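PDB 4AWD: beta-porphyranase B from Bacteroides plebeius, which cleaves the sulfated red-seaweed polysaccharide porphyran at its (1->4) linkages between beta-D-galactopyranose and alpha-L-galactopyranose-6-sulfate. Local coordinates for residues 201-206 against 261-266. Numbering follows the deposited sequence.
Sequences MQMNSN and YMYTIK
The hydroxyl of Tyr-263 donates a hydrogen bond to the backbone carbonyl of Met-203, with OH 2.6 Å from O. The bond ties the turn at Met-203, just ahead of strand 204-206, to strand 261-265. The two strands face each other across the beta-sandwich (jelly-roll) of a family 16 glycoside hydrolase. Their segments run nearly parallel, 21° apart, with axes 8.5 Å from each other at closest approach. The Met-203 oxygen lies at the edge of the tyrosine ring, in its plane. The hydroxyl, in turn, is tilted 32° from the carbonyl plane. Met-203 is the centre of an inverse gamma turn. Ser-205 CB comes within 3.2 Å of Tyr-263 OH. Ser-205 OG is hydrogen-bonded to the carbonyl of Ile-179 on strand 168-182. That strand carries Glu-176 and Glu-181, probably the nucleophile and the proton donor. The CB of Asn-204 is directed away from 261-266, and its ND2 is hydrogen-bonded to the backbone oxygen of Glu-181. Two further contacts lie along the chain, before and after Tyr-263. Met-262, bent at chi2 and chi3, brings CE to 3.8 Å from Met-203 CB. The extended Ile-265 chain (chi2 178°) sets CD1 in van der Waals contact with the backbone, 3.8 Å from Asn-206 CA.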
loop_
_atom_site.group_PDB
_atom_site.type_symbol
_atom_site.label_atom_id
_atom_site.label_comp_id
_atom_site.label_asym_id
_atom_site.label_seq_id
_atom_site.Cartn_x
_atom_site.Cartn_y
_atom_site.Cartn_z
ATOM N N MET A 201 0.470 -11.486 11.458
ATOM C CA MET A 201 0.948 -12.776 10.921
ATOM C C MET A 201 0.090 -13.307 9.779
ATOM O O MET A 201 0.018 -14.524 9.569
ATOM C CB MET A 201 1.017 -13.856 12.012
ATOM C CG MET A 201 1.991 -13.544 13.117
ATOM S SD MET A 201 2.040 -14.784 14.416
ATOM C CE MET A 201 2.223 -13.672 15.799
ATOM N N GLN A 202 -0.565 -12.411 9.053
ATOM C CA GLN A 202 -1.440 -12.825 7.972
ATOM C C GLN A 202 -1.141 -11.973 6.746
ATOM O O GLN A 202 -0.799 -10.797 6.869
ATOM C CB GLN A 202 -2.941 -12.747 8.370
ATOM C CG GLN A 202 -3.372 -13.542 9.654
ATOM C CD GLN A 202 -3.407 -15.080 9.483
ATOM O OE1 GLN A 202 -3.304 -15.581 8.363
ATOM N NE2 GLN A 202 -3.557 -15.829 10.602
ATOM N N MET A 203 -1.251 -12.577 5.564
ATOM C CA MET A 203 -1.065 -11.860 4.300
ATOM C C MET A 203 -2.355 -11.109 4.036
ATOM O O MET A 203 -3.236 -11.583 3.309
ATOM C CB MET A 203 -0.764 -12.855 3.167
ATOM C CG MET A 203 -0.362 -12.260 1.815
ATOM S SD MET A 203 1.234 -11.421 1.868
ATOM C CE MET A 203 1.285 -10.656 0.250
ATOM N N ASN A 204 -2.485 -9.951 4.680
ATOM C CA ASN A 204 -3.622 -9.065 4.445
ATOM C C ASN A 204 -3.450 -8.246 3.161
ATOM O O ASN A 204 -2.779 -7.217 3.146
ATOM C CB ASN A 204 -3.851 -8.153 5.649
ATOM C CG ASN A 204 -3.697 -8.876 6.956
ATOM O OD1 ASN A 204 -4.471 -9.785 7.274
ATOM N ND2 ASN A 204 -2.688 -8.482 7.732
ATOM N N SER A 205 -4.048 -8.727 2.082
ATOM C CA SER A 205 -4.002 -8.030 0.801
ATOM C C SER A 205 -5.440 -7.750 0.479
ATOM O O SER A 205 -6.321 -8.273 1.169
ATOM C CB SER A 205 -3.390 -8.915 -0.276
ATOM O OG SER A 205 -2.092 -9.317 0.107
ATOM N N ASN A 206 -5.699 -6.930 -0.538
ATOM C CA ASN A 206 -7.065 -6.566 -0.830
ATOM C C ASN A 206 -7.202 -5.788 -2.127
ATOM O O ASN A 206 -6.216 -5.266 -2.656
ATOM C CB ASN A 206 -7.624 -5.738 0.337
ATOM C CG ASN A 206 -9.100 -6.000 0.609
ATOM O OD1 ASN A 206 -9.795 -6.661 -0.173
ATOM N ND2 ASN A 206 -9.592 -5.456 1.724
ATOM N N TYR A 261 3.363 -18.177 -4.017
ATOM C CA TYR A 261 1.962 -17.837 -4.265
ATOM C C TYR A 261 1.101 -18.039 -3.014
ATOM O O TYR A 261 1.167 -19.087 -2.375
ATOM C CB TYR A 261 1.418 -18.655 -5.422
ATOM C CG TYR A 261 -0.082 -18.529 -5.638
ATOM C CD1 TYR A 261 -0.969 -19.325 -4.922
ATOM C CD2 TYR A 261 -0.608 -17.636 -6.579
ATOM C CE1 TYR A 261 -2.329 -19.242 -5.126
ATOM C CE2 TYR A 261 -1.967 -17.540 -6.781
ATOM C CZ TYR A 261 -2.824 -18.351 -6.052
ATOM O OH TYR A 261 -4.179 -18.278 -6.225
ATOM N N MET A 262 0.295 -17.036 -2.681
ATOM C CA MET A 262 -0.593 -17.112 -1.522
ATOM C C MET A 262 -2.065 -17.312 -1.896
ATOM O O MET A 262 -2.691 -18.251 -1.418
ATOM C CB MET A 262 -0.406 -15.899 -0.616
ATOM C CG MET A 262 1.025 -15.766 -0.113
ATOM S SD MET A 262 1.416 -17.025 1.120
ATOM C CE MET A 262 0.721 -16.279 2.602
ATOM N N TYR A 263 -2.597 -16.447 -2.760
ATOM C CA TYR A 263 -3.968 -16.543 -3.247
ATOM C C TYR A 263 -4.233 -15.475 -4.308
ATOM O O TYR A 263 -3.408 -14.591 -4.549
ATOM C CB TYR A 263 -4.996 -16.418 -2.099
ATOM C CG TYR A 263 -4.812 -15.167 -1.270
ATOM C CD1 TYR A 263 -5.330 -13.942 -1.701
ATOM C CD2 TYR A 263 -4.108 -15.200 -0.060
ATOM C CE1 TYR A 263 -5.156 -12.777 -0.951
ATOM C CE2 TYR A 263 -3.930 -14.044 0.692
ATOM C CZ TYR A 263 -4.458 -12.835 0.233
ATOM O OH TYR A 263 -4.284 -11.689 0.961
ATOM N N THR A 264 -5.407 -15.572 -4.923
ATOM C CA THR A 264 -5.863 -14.661 -5.958
ATOM C C THR A 264 -7.035 -13.825 -5.460
ATOM O O THR A 264 -7.842 -14.285 -4.636
ATOM C CB THR A 264 -6.337 -15.465 -7.170
ATOM O OG1 THR A 264 -5.248 -16.256 -7.663
ATOM C CG2 THR A 264 -6.825 -14.564 -8.278
ATOM N N ILE A 265 -7.133 -12.595 -5.955
ATOM C CA ILE A 265 -8.382 -11.876 -5.844
ATOM C C ILE A 265 -8.831 -11.429 -7.221
ATOM O O ILE A 265 -8.086 -10.752 -7.931
ATOM C CB ILE A 265 -8.311 -10.666 -4.874
ATOM C CG1 ILE A 265 -7.896 -11.114 -3.466
ATOM C CG2 ILE A 265 -9.649 -9.935 -4.847
ATOM C CD1 ILE A 265 -7.747 -9.978 -2.461
ATOM N N LYS A 266 -10.041 -11.827 -7.604
ATOM C CA LYS A 266 -10.690 -11.255 -8.771
ATOM C C LYS A 266 -11.494 -10.057 -8.282
ATOM O O LYS A 266 -12.485 -10.242 -7.578
ATOM C CB LYS A 266 -11.613 -12.278 -9.447
ATOM C CG LYS A 266 -11.015 -13.689 -9.646
ATOM C CD LYS A 266 -10.009 -13.778 -10.781
ATOM C CE LYS A 266 -10.665 -14.187 -12.102
ATOM N NZ LYS A 266 -9.741 -13.959 -13.283
#